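Local coordinates for putative uncharacterized protein (Chaetomium thermophilum, PDB 5T8V) that probably acts as the cohesin loader Scc2, of which this is the HEAT-repeat C-terminal part, helping to place cohesin on chromatin, at residues F183-S187 with R241-I245; K290-T294 with L407-D411; Q63-K67 with M134-C138; N418-P422 with Q528-A532. All coordinates share one frame; numbering follows the deposited sequence.

Overall arrangement
All four contacts lie on the same side of the chain's centre and follow one another along this helical chain, the order being interactions 3, 1, 2 and 4. Interactions 3 and 4 are buried, interaction 1 is partly so, and interaction 2 sits at the surface. Interaction 3 joins two helices, whereas the others each set a loop against a helix. Helix 402-414 supplies one side of interaction 2, and the loop after it supplies 418-422 of interaction 4; their centres are about 18 Å apart. The chemistry differs accordingly: salt bridges in interaction 2, an arginine reaching a helix carbonyl in interaction 3, ring-edge and methyl packing in interaction 1, and in interaction 4 a turn whose carboxylate, indole and proline pack on a helix.

Interaction 1 of 4, residues F183-S187 with R241-I245; sequences FKALS and RDSVI
Phe183 and Val244 carry this contact, the ring turning an edge to the loop backbone and the valine reaching helix 180-187. At its outer end the phenyl ring meets peptide atoms: CE2 of Phe183 is 3.5 Å from O of Asp242, and that oxygen lies at the ring edge, near its plane. The backbone N of Ser243 also sits at the edge, 3.9 Å from CZ of Phe183. Closer to the helix, CD2 of Phe183 approaches CG2 of Val244 at 4.2 Å as the two side chains pass in opposite directions. The other valine branch turns to the helix, CG1 of Val244 lying 3.6 Å from CB of Leu186 and 3.8 Å from N of Ser187. The ring owes its reach to a first torsion that holds CG anti to the backbone N of Phe183 (chi1 180°). On the helix itself, O of Phe183 takes two bonds from Ser187, one from N at 2.9 Å and one from OG at 2.7 Å, the hydroxyl standing above the carbonyl plane. This ties Ser187 back onto the preceding turn. Farther out, Ile193 of helix 190-213 touches both Leu186 and Val244, while Ala237 packs on Asp242 and Ser243. The arrangement packs a short helix, 180-187, through a phenyl edge and valine methyls against the loop between helices 218-232 and 247-267, within this protein's helical-repeat solenoid.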
loop_
_atom_site.group_PDB
_atom_site.type_symbol
_atom_site.label_atom_id
_atom_site.label_comp_id
_atom_site.label_asym_id
_atom_site.label_seq_id
_atom_site.Cartn_x
_atom_site.Cartn_y
_atom_site.Cartn_z
ATOM N N PHE A 183 4.581 9.106 -56.081
ATOM C CA PHE A 183 4.401 10.166 -55.096
ATOM C C PHE A 183 4.763 11.523 -55.684
ATOM O O PHE A 183 3.983 12.479 -55.602
ATOM C CB PHE A 183 5.242 9.879 -53.850
ATOM C CG PHE A 183 5.120 10.928 -52.780
ATOM C CD1 PHE A 183 5.832 12.114 -52.865
ATOM C CD2 PHE A 183 4.300 10.725 -51.685
ATOM C CE1 PHE A 183 5.721 13.079 -51.886
ATOM C CE2 PHE A 183 4.188 11.689 -50.698
ATOM C CZ PHE A 183 4.899 12.866 -50.800
ATOM N N LYS A 184 5.949 11.629 -56.287
ATOM C CA LYS A 184 6.361 12.923 -56.821
ATOM C C LYS A 184 5.516 13.324 -58.024
ATOM O O LYS A 184 5.269 14.519 -58.243
ATOM C CB LYS A 184 7.849 12.887 -57.173
ATOM C CG LYS A 184 8.693 12.308 -56.042
ATOM C CD LYS A 184 10.140 12.770 -56.078
ATOM C CE LYS A 184 10.904 12.207 -54.887
ATOM N NZ LYS A 184 12.358 12.526 -54.914
ATOM N N ALA A 185 5.038 12.344 -58.793
ATOM C CA ALA A 185 4.176 12.638 -59.933
ATOM C C ALA A 185 2.875 13.300 -59.485
ATOM O O ALA A 185 2.503 14.365 -59.991
ATOM C CB ALA A 185 3.893 11.353 -60.709
ATOM N N LEU A 186 2.164 12.679 -58.538
ATOM C CA LEU A 186 0.919 13.267 -58.043
ATOM C C LEU A 186 1.182 14.587 -57.325
ATOM O O LEU A 186 0.420 15.559 -57.471
ATOM C CB LEU A 186 0.218 12.277 -57.112
ATOM C CG LEU A 186 -0.312 11.001 -57.771
ATOM C CD1 LEU A 186 -0.516 9.904 -56.738
ATOM C CD2 LEU A 186 -1.609 11.288 -58.506
ATOM N N SER A 187 2.260 14.638 -56.539
ATOM C CA SER A 187 2.655 15.883 -55.894
ATOM C C SER A 187 2.867 16.991 -56.915
ATOM O O SER A 187 2.718 18.174 -56.588
ATOM C CB SER A 187 3.929 15.664 -55.076
ATOM O OG SER A 187 3.730 14.691 -54.065
ATOM N N ARG A 241 4.790 16.468 -45.055
ATOM C CA ARG A 241 5.981 16.348 -45.887
ATOM C C ARG A 241 5.891 15.083 -46.734
ATOM O O ARG A 241 6.372 15.045 -47.875
ATOM C CB ARG A 241 7.249 16.318 -45.036
ATOM C CG ARG A 241 7.358 17.441 -44.012
ATOM C CD ARG A 241 8.724 17.430 -43.349
ATOM N NE ARG A 241 8.891 16.296 -42.436
ATOM C CZ ARG A 241 9.007 16.383 -41.111
ATOM N NH1 ARG A 241 8.994 17.559 -40.493
ATOM N NH2 ARG A 241 9.152 15.276 -40.389
ATOM N N ASP A 242 5.271 14.039 -46.182
ATOM C CA ASP A 242 5.129 12.761 -46.873
ATOM C C ASP A 242 3.680 12.495 -47.276
ATOM O O ASP A 242 3.254 11.341 -47.373
ATOM C CB ASP A 242 5.673 11.615 -46.020
ATOM C CG ASP A 242 5.337 11.762 -44.555
ATOM O OD1 ASP A 242 4.317 12.401 -44.238
ATOM O OD2 ASP A 242 6.104 11.231 -43.722
ATOM N N SER A 243 2.925 13.556 -47.547
ATOM C CA SER A 243 1.556 13.458 -48.034
ATOM C C SER A 243 1.448 14.179 -49.368
ATOM O O SER A 243 2.002 15.269 -49.538
ATOM C CB SER A 243 0.571 14.063 -47.036
ATOM O OG SER A 243 0.864 15.431 -46.810
ATOM N N VAL A 244 0.729 13.568 -50.311
ATOM C CA VAL A 244 0.581 14.160 -51.638
ATOM C C VAL A 244 -0.051 15.542 -51.533
ATOM O O VAL A 244 0.403 16.502 -52.168
ATOM C CB VAL A 244 -0.242 13.232 -52.550
ATOM C CG1 VAL A 244 -0.438 13.860 -53.924
ATOM C CG2 VAL A 244 0.439 11.877 -52.683
ATOM N N ILE A 245 -1.112 15.662 -50.736
ATOM C CA ILE A 245 -1.816 16.922 -50.542
ATOM C C ILE A 245 -1.880 17.220 -49.050
ATOM O O ILE A 245 -1.477 16.412 -48.211
ATOM C CB ILE A 245 -3.232 16.903 -51.158
ATOM C CG1 ILE A 245 -4.074 15.783 -50.542
ATOM C CG2 ILE A 245 -3.140 16.738 -52.669
ATOM C CD1 ILE A 245 -5.520 15.769 -51.005
#

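Interaction 2 of 4, residues K290-T294 with L407-D411; sequences KRART and LFVED
Arg293 reaches from its loop to two acidic residues on helix 402-414 and forms a salt-bridge network with them. Its NE donates to OD1 of Asp411 over 3.1 Å, with an N-H...O angle of 154°; the acceptor uses its syn lone pair and lies almost in the guanidinium plane. NH2 of Arg293 meets OE2 of Glu410 at 3.2 Å, and here the guanidinium and carboxylate planes are turned 73° apart. The arginine is extended from CG to NE, which carries the charge across to the helix. Asp411 is also held through its other oxygen: OD2 accepts from N of Gln304 and is hydrogen-bonded to OG of Ser307. A leucine in place of Arg293 would probably leave Glu410 and buried Asp411 without this shared positive partner. Leu407 adds the apolar part, CD2 lying over one guanidinium face at 3.3 Å from NH2 of Arg293. Its other methyl, CD1, is 4.1 Å from CB of Arg291, whose side chain crosses the leucine at about a right angle and also touches Asn403 and Leu404. The whole is a surface contact in which a salt-bridge network, with a leucine methyl over the guanidinium, joins the loop before strand 295-296 to a helix of the HEAT-repeat array.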
loop_
_atom_site.group_PDB
_atom_site.type_symbol
_atom_site.label_atom_id
_atom_site.label_comp_id
_atom_site.label_asym_id
_atom_site.label_seq_id
_atom_site.Cartn_x
_atom_site.Cartn_y
_atom_site.Cartn_z
ATOM N N LYS A 290 -2.945 2.370 -36.368
ATOM C CA LYS A 290 -4.138 3.188 -36.556
ATOM C C LYS A 290 -4.735 3.630 -35.227
ATOM O O LYS A 290 -5.376 4.685 -35.161
ATOM C CB LYS A 290 -5.196 2.420 -37.355
ATOM C CG LYS A 290 -4.665 1.555 -38.504
ATOM C CD LYS A 290 -4.858 2.201 -39.868
ATOM C CE LYS A 290 -4.697 1.158 -40.970
ATOM N NZ LYS A 290 -4.769 1.717 -42.347
ATOM N N ARG A 291 -4.531 2.848 -34.164
ATOM C CA ARG A 291 -5.090 3.171 -32.856
ATOM C C ARG A 291 -4.523 4.456 -32.267
ATOM O O ARG A 291 -4.981 4.881 -31.201
ATOM C CB ARG A 291 -4.841 2.020 -31.877
ATOM C CG ARG A 291 -5.476 0.699 -32.280
ATOM C CD ARG A 291 -5.231 -0.362 -31.219
ATOM N NE ARG A 291 -5.585 -1.703 -31.676
ATOM C CZ ARG A 291 -5.410 -2.809 -30.956
ATOM N NH1 ARG A 291 -4.886 -2.740 -29.740
ATOM N NH2 ARG A 291 -5.761 -3.988 -31.455
ATOM N N ALA A 292 -3.540 5.076 -32.917
ATOM C CA ALA A 292 -2.984 6.321 -32.417
ATOM C C ALA A 292 -4.064 7.397 -32.336
ATOM O O ALA A 292 -5.078 7.360 -33.041
ATOM C CB ALA A 292 -1.838 6.791 -33.315
ATOM N N ARG A 293 -3.834 8.369 -31.455
ATOM C CA ARG A 293 -4.780 9.460 -31.222
ATOM C C ARG A 293 -4.498 10.552 -32.246
ATOM O O ARG A 293 -3.671 11.440 -32.033
ATOM C CB ARG A 293 -4.662 9.970 -29.792
ATOM C CG ARG A 293 -4.762 8.870 -28.745
ATOM C CD ARG A 293 -4.641 9.422 -27.339
ATOM N NE ARG A 293 -4.814 8.382 -26.326
ATOM C CZ ARG A 293 -3.831 7.642 -25.821
ATOM N NH1 ARG A 293 -2.578 7.811 -26.227
ATOM N NH2 ARG A 293 -4.102 6.726 -24.899
ATOM N N THR A 294 -5.202 10.485 -33.375
ATOM C CA THR A 294 -4.970 11.378 -34.503
ATOM C C THR A 294 -6.112 12.365 -34.722
ATOM O O THR A 294 -6.161 13.016 -35.770
ATOM C CB THR A 294 -4.744 10.560 -35.778
ATOM O OG1 THR A 294 -5.961 9.902 -36.153
ATOM C CG2 THR A 294 -3.658 9.513 -35.558
ATOM N N LEU A 407 -7.779 2.223 -23.969
ATOM C CA LEU A 407 -7.675 3.397 -24.831
ATOM C C LEU A 407 -8.954 4.224 -24.792
ATOM O O LEU A 407 -8.911 5.458 -24.686
ATOM C CB LEU A 407 -7.358 2.962 -26.262
ATOM C CG LEU A 407 -5.873 2.814 -26.598
ATOM C CD1 LEU A 407 -5.695 2.064 -27.907
ATOM C CD2 LEU A 407 -5.212 4.182 -26.677
ATOM N N PHE A 408 -10.107 3.560 -24.885
ATOM C CA PHE A 408 -11.377 4.270 -24.781
ATOM C C PHE A 408 -11.467 5.024 -23.464
ATOM O O PHE A 408 -11.832 6.204 -23.435
ATOM C CB PHE A 408 -12.542 3.290 -24.918
ATOM C CG PHE A 408 -12.883 2.945 -26.338
ATOM C CD1 PHE A 408 -13.327 3.922 -27.212
ATOM C CD2 PHE A 408 -12.775 1.642 -26.793
ATOM C CE1 PHE A 408 -13.645 3.608 -28.518
ATOM C CE2 PHE A 408 -13.092 1.320 -28.098
ATOM C CZ PHE A 408 -13.530 2.304 -28.962
ATOM N N VAL A 409 -11.134 4.358 -22.359
ATOM C CA VAL A 409 -11.201 5.019 -21.061
ATOM C C VAL A 409 -10.286 6.235 -21.039
ATOM O O VAL A 409 -10.670 7.307 -20.562
ATOM C CB VAL A 409 -10.859 4.026 -19.934
ATOM C CG1 VAL A 409 -10.748 4.745 -18.591
ATOM C CG2 VAL A 409 -11.923 2.942 -19.855
ATOM N N GLU A 410 -9.069 6.095 -21.565
ATOM C CA GLU A 410 -8.139 7.220 -21.575
ATOM C C GLU A 410 -8.717 8.404 -22.344
ATOM O O GLU A 410 -8.667 9.548 -21.875
ATOM C CB GLU A 410 -6.801 6.786 -22.170
ATOM C CG GLU A 410 -5.970 5.908 -21.244
ATOM C CD GLU A 410 -4.673 5.450 -21.883
ATOM O OE1 GLU A 410 -4.668 4.377 -22.525
ATOM O OE2 GLU A 410 -3.660 6.171 -21.752
ATOM N N ASP A 411 -9.281 8.147 -23.527
ATOM C CA ASP A 411 -9.850 9.240 -24.310
ATOM C C ASP A 411 -11.043 9.872 -23.600
ATOM O O ASP A 411 -11.187 11.100 -23.589
ATOM C CB ASP A 411 -10.249 8.739 -25.695
ATOM C CG ASP A 411 -9.054 8.519 -26.597
ATOM O OD1 ASP A 411 -7.939 8.331 -26.070
ATOM O OD2 ASP A 411 -9.226 8.541 -27.832
#

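Interaction 3 of 4, residues Q63-K67 with M134-C138; sequences QSALK and MRIMC
Arg135 crosses from helix 120-136 to helix 56-71 and lays its guanidinium group beside the backbone of Gln63. NH1 of Arg135 makes a weak hydrogen bond to O of Gln63, 3.0 Å long with an N-H...O angle of 142°. That carbonyl also accepts from N of Lys67 at 2.9 Å in the helix, and it lies at the guanidinium edge. A bend at chi3 (-70°) turns the head of Arg135 against the neighbouring helix, where CB of Lys67 covers one face, 3.6 Å from NH1. The aliphatic part is packed as well, CD of Arg135 lying 4.0 Å from CB of Leu66. NH1 also bonds to a bound citrate, while Gln63 is held separately, through OE1 by Arg131 and through NE2 by Thr132. With Arg135 cut back to alanine, the weak bond to Gln63 O and the citrate bond would go, and CB of Lys67 and CB of Leu66 would probably lose the group they pack on. Next in sequence, Ile136 adds an apolar touch, its CG1 standing 4.2 Å from CD1 of Leu66, which also packs on Leu20 and Phe75. Arg131 and Arg135 lie close together beside the anion, consistent with a basic pocket able to accept one; the citrate itself probably comes from the crystallisation liquor.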
loop_
_atom_site.group_PDB
_atom_site.type_symbol
_atom_site.label_atom_id
_atom_site.label_comp_id
_atom_site.label_asym_id
_atom_site.label_seq_id
_atom_site.Cartn_x
_atom_site.Cartn_y
_atom_site.Cartn_z
ATOM N N GLN A 63 -25.715 23.930 -58.539
ATOM C CA GLN A 63 -26.002 23.460 -57.189
ATOM C C GLN A 63 -26.213 24.630 -56.239
ATOM O O GLN A 63 -27.161 24.631 -55.443
ATOM C CB GLN A 63 -24.870 22.558 -56.699
ATOM C CG GLN A 63 -24.797 21.230 -57.434
ATOM C CD GLN A 63 -23.443 20.559 -57.302
ATOM O OE1 GLN A 63 -22.607 20.964 -56.493
ATOM N NE2 GLN A 63 -23.219 19.526 -58.105
ATOM N N SER A 64 -25.346 25.641 -56.311
ATOM C CA SER A 64 -25.506 26.811 -55.452
ATOM C C SER A 64 -26.870 27.463 -55.663
ATOM O O SER A 64 -27.611 27.713 -54.702
ATOM C CB SER A 64 -24.380 27.812 -55.724
ATOM O OG SER A 64 -24.470 28.927 -54.854
ATOM N N ALA A 65 -27.222 27.737 -56.921
ATOM C CA ALA A 65 -28.508 28.365 -57.207
ATOM C C ALA A 65 -29.666 27.513 -56.697
ATOM O O ALA A 65 -30.629 28.036 -56.116
ATOM C CB ALA A 65 -28.638 28.611 -58.708
ATOM N N LEU A 66 -29.589 26.197 -56.902
ATOM C CA LEU A 66 -30.631 25.300 -56.410
ATOM C C LEU A 66 -30.781 25.412 -54.898
ATOM O O LEU A 66 -31.900 25.486 -54.376
ATOM C CB LEU A 66 -30.311 23.861 -56.815
ATOM C CG LEU A 66 -30.463 23.526 -58.301
ATOM C CD1 LEU A 66 -29.755 22.220 -58.620
ATOM C CD2 LEU A 66 -31.928 23.437 -58.683
ATOM N N LYS A 67 -29.659 25.417 -54.173
ATOM C CA LYS A 67 -29.722 25.581 -52.725
ATOM C C LYS A 67 -30.388 26.899 -52.352
ATOM O O LYS A 67 -31.182 26.956 -51.404
ATOM C CB LYS A 67 -28.319 25.492 -52.123
ATOM C CG LYS A 67 -28.228 25.947 -50.675
ATOM C CD LYS A 67 -26.972 25.405 -50.006
ATOM C CE LYS A 67 -26.525 26.272 -48.843
ATOM N NZ LYS A 67 -25.811 27.502 -49.301
ATOM N N MET A 134 -29.044 14.524 -56.324
ATOM C CA MET A 134 -29.462 14.374 -54.934
ATOM C C MET A 134 -30.119 15.650 -54.421
ATOM O O MET A 134 -31.228 15.617 -53.872
ATOM C CB MET A 134 -28.262 13.999 -54.064
ATOM C CG MET A 134 -27.560 12.710 -54.477
ATOM S SD MET A 134 -28.665 11.292 -54.612
ATOM C CE MET A 134 -28.757 11.104 -56.392
ATOM N N ARG A 135 -29.451 16.793 -54.598
ATOM C CA ARG A 135 -30.029 18.048 -54.127
ATOM C C ARG A 135 -31.414 18.273 -54.720
ATOM O O ARG A 135 -32.328 18.733 -54.024
ATOM C CB ARG A 135 -29.106 19.215 -54.463
ATOM C CG ARG A 135 -29.716 20.569 -54.156
ATOM C CD ARG A 135 -28.645 21.613 -53.944
ATOM N NE ARG A 135 -27.918 21.400 -52.697
ATOM C CZ ARG A 135 -26.764 21.986 -52.394
ATOM N NH1 ARG A 135 -26.190 22.819 -53.253
ATOM N NH2 ARG A 135 -26.175 21.734 -51.235
ATOM N N ILE A 136 -31.591 17.955 -56.003
ATOM C CA ILE A 136 -32.916 18.041 -56.612
ATOM C C ILE A 136 -33.898 17.149 -55.867
ATOM O O ILE A 136 -35.073 17.498 -55.700
ATOM C CB ILE A 136 -32.841 17.680 -58.109
ATOM C CG1 ILE A 136 -32.138 18.803 -58.875
ATOM C CG2 ILE A 136 -34.241 17.431 -58.682
ATOM C CD1 ILE A 136 -31.793 18.454 -60.307
ATOM N N MET A 137 -33.438 15.984 -55.408
ATOM C CA MET A 137 -34.283 15.120 -54.592
ATOM C C MET A 137 -34.404 15.596 -53.148
ATOM O O MET A 137 -35.107 14.952 -52.362
ATOM C CB MET A 137 -33.751 13.686 -54.614
ATOM C CG MET A 137 -34.164 12.902 -55.845
ATOM S SD MET A 137 -33.654 11.176 -55.784
ATOM C CE MET A 137 -31.897 11.344 -56.068
ATOM N N CYS A 138 -33.750 16.699 -52.779
ATOM C CA CYS A 138 -33.849 17.261 -51.436
ATOM C C CYS A 138 -34.628 18.575 -51.413
ATOM O O CYS A 138 -34.373 19.436 -50.568
ATOM C CB CYS A 138 -32.457 17.469 -50.843
ATOM S SG CYS A 138 -31.589 15.943 -50.461
#

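Interaction 4 of 4, residues N418-P422 with Q528-A532; sequences NPDWP and QLSSA
Asp420 and Leu529 meet across the contact with the carboxylate against a methyl group, CD1 of Leu529 lying 3.4 Å from CG of Asp420. The acid's polar end is engaged beyond this methyl, OD2 forming a salt bridge with Arg520. Gln528 is folded: CG is anti to the backbone N (chi1 180°), and a bend at chi2 brings CD of Gln528 over one face of the Trp421 ring, toward its rim. The amide and indole planes are only 18° apart, nearly parallel, with CG of Gln528 3.7 Å from CH2 of Trp421. Nearby, CB of Ala532 sits 3.4 Å from O of Asp420 and 3.8 Å from CD of Pro422, where the small side chain probably allows the close approach; the CA atoms of Asp420 and Ala532 are 5.7 Å apart. The loop is shaped by an Asx turn, OD1 of Asn418 accepting from N of Asp420 at 2.9 Å. A type I beta turn spans Asn418 to Trp421, and N of Trp421 bonds to O of Asn418. Met311 and Arg312 of helix 305-315 also touch Trp421. This is a buried interhelical turn, between helices 402-414 and 423-440, packed on helix 527-550 within the HEAT-repeat solenoid.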
loop_
_atom_site.group_PDB
_atom_site.type_symbol
_atom_site.label_atom_id
_atom_site.label_comp_id
_atom_site.label_asym_id
_atom_site.label_seq_id
_atom_site.Cartn_x
_atom_site.Cartn_y
_atom_site.Cartn_z
ATOM N N ASN A 418 -14.565 18.493 -20.890
ATOM C CA ASN A 418 -14.666 19.264 -22.120
ATOM C C ASN A 418 -16.136 19.462 -22.458
ATOM O O ASN A 418 -16.826 18.476 -22.761
ATOM C CB ASN A 418 -13.949 18.549 -23.261
ATOM C CG ASN A 418 -13.816 19.415 -24.493
ATOM O OD1 ASN A 418 -14.684 20.241 -24.782
ATOM N ND2 ASN A 418 -12.725 19.238 -25.225
ATOM N N PRO A 419 -16.666 20.689 -22.427
ATOM C CA PRO A 419 -18.102 20.867 -22.710
ATOM C C PRO A 419 -18.500 20.453 -24.114
ATOM O O PRO A 419 -19.694 20.252 -24.366
ATOM C CB PRO A 419 -18.326 22.368 -22.479
ATOM C CG PRO A 419 -16.978 22.987 -22.619
ATOM C CD PRO A 419 -16.006 21.969 -22.117
ATOM N N ASP A 420 -17.545 20.326 -25.038
ATOM C CA ASP A 420 -17.851 19.820 -26.372
ATOM C C ASP A 420 -18.233 18.350 -26.358
ATOM O O ASP A 420 -18.784 17.856 -27.348
ATOM C CB ASP A 420 -16.650 20.003 -27.302
ATOM C CG ASP A 420 -16.396 21.449 -27.647
ATOM O OD1 ASP A 420 -16.919 22.336 -26.941
ATOM O OD2 ASP A 420 -15.663 21.700 -28.626
ATOM N N TRP A 421 -17.955 17.639 -25.266
ATOM C CA TRP A 421 -18.061 16.180 -25.231
ATOM C C TRP A 421 -18.750 15.740 -23.945
ATOM O O TRP A 421 -18.160 15.055 -23.106
ATOM C CB TRP A 421 -16.676 15.552 -25.364
ATOM C CG TRP A 421 -16.022 15.859 -26.671
ATOM C CD1 TRP A 421 -15.036 16.772 -26.901
ATOM C CD2 TRP A 421 -16.320 15.260 -27.939
ATOM N NE1 TRP A 421 -14.697 16.776 -28.234
ATOM C CE2 TRP A 421 -15.470 15.856 -28.892
ATOM C CE3 TRP A 421 -17.220 14.276 -28.360
ATOM C CZ2 TRP A 421 -15.492 15.500 -30.238
ATOM C CZ3 TRP A 421 -17.240 13.923 -29.699
ATOM C CH2 TRP A 421 -16.382 14.535 -30.621
ATOM N N PRO A 422 -20.022 16.114 -23.765
ATOM C CA PRO A 422 -20.737 15.720 -22.541
ATOM C C PRO A 422 -20.981 14.224 -22.411
ATOM O O PRO A 422 -21.377 13.779 -21.326
ATOM C CB PRO A 422 -22.062 16.491 -22.644
ATOM C CG PRO A 422 -22.221 16.797 -24.088
ATOM C CD PRO A 422 -20.835 16.994 -24.620
ATOM N N GLN A 528 -21.371 18.250 -34.621
ATOM C CA GLN A 528 -20.878 17.761 -33.337
ATOM C C GLN A 528 -21.215 18.739 -32.216
ATOM O O GLN A 528 -21.750 18.348 -31.169
ATOM C CB GLN A 528 -19.368 17.527 -33.429
ATOM C CG GLN A 528 -18.723 17.022 -32.152
ATOM C CD GLN A 528 -18.438 18.132 -31.163
ATOM O OE1 GLN A 528 -19.070 18.212 -30.109
ATOM N NE2 GLN A 528 -17.484 18.998 -31.498
ATOM N N LEU A 529 -20.919 20.022 -32.424
ATOM C CA LEU A 529 -21.128 21.010 -31.371
ATOM C C LEU A 529 -22.612 21.209 -31.082
ATOM O O LEU A 529 -23.007 21.387 -29.923
ATOM C CB LEU A 529 -20.466 22.331 -31.770
ATOM C CG LEU A 529 -19.861 23.199 -30.665
ATOM C CD1 LEU A 529 -18.839 22.439 -29.824
ATOM C CD2 LEU A 529 -19.211 24.425 -31.287
ATOM N N SER A 530 -23.454 21.173 -32.118
ATOM C CA SER A 530 -24.890 21.312 -31.896
ATOM C C SER A 530 -25.465 20.088 -31.196
ATOM O O SER A 530 -26.410 20.212 -30.407
ATOM C CB SER A 530 -25.608 21.554 -33.221
ATOM O OG SER A 530 -25.433 20.459 -34.098
ATOM N N SER A 531 -24.915 18.903 -31.467
ATOM C CA SER A 531 -25.324 17.719 -30.720
ATOM C C SER A 531 -24.945 17.855 -29.251
ATOM O O SER A 531 -25.747 17.558 -28.359
ATOM C CB SER A 531 -24.690 16.468 -31.328
ATOM O OG SER A 531 -23.301 16.417 -31.048
ATOM N N ALA A 532 -23.717 18.305 -28.981
ATOM C CA ALA A 532 -23.324 18.568 -27.600
ATOM C C ALA A 532 -24.280 19.552 -26.943
ATOM O O ALA A 532 -24.657 19.385 -25.774
ATOM C CB ALA A 532 -21.892 19.099 -27.553
#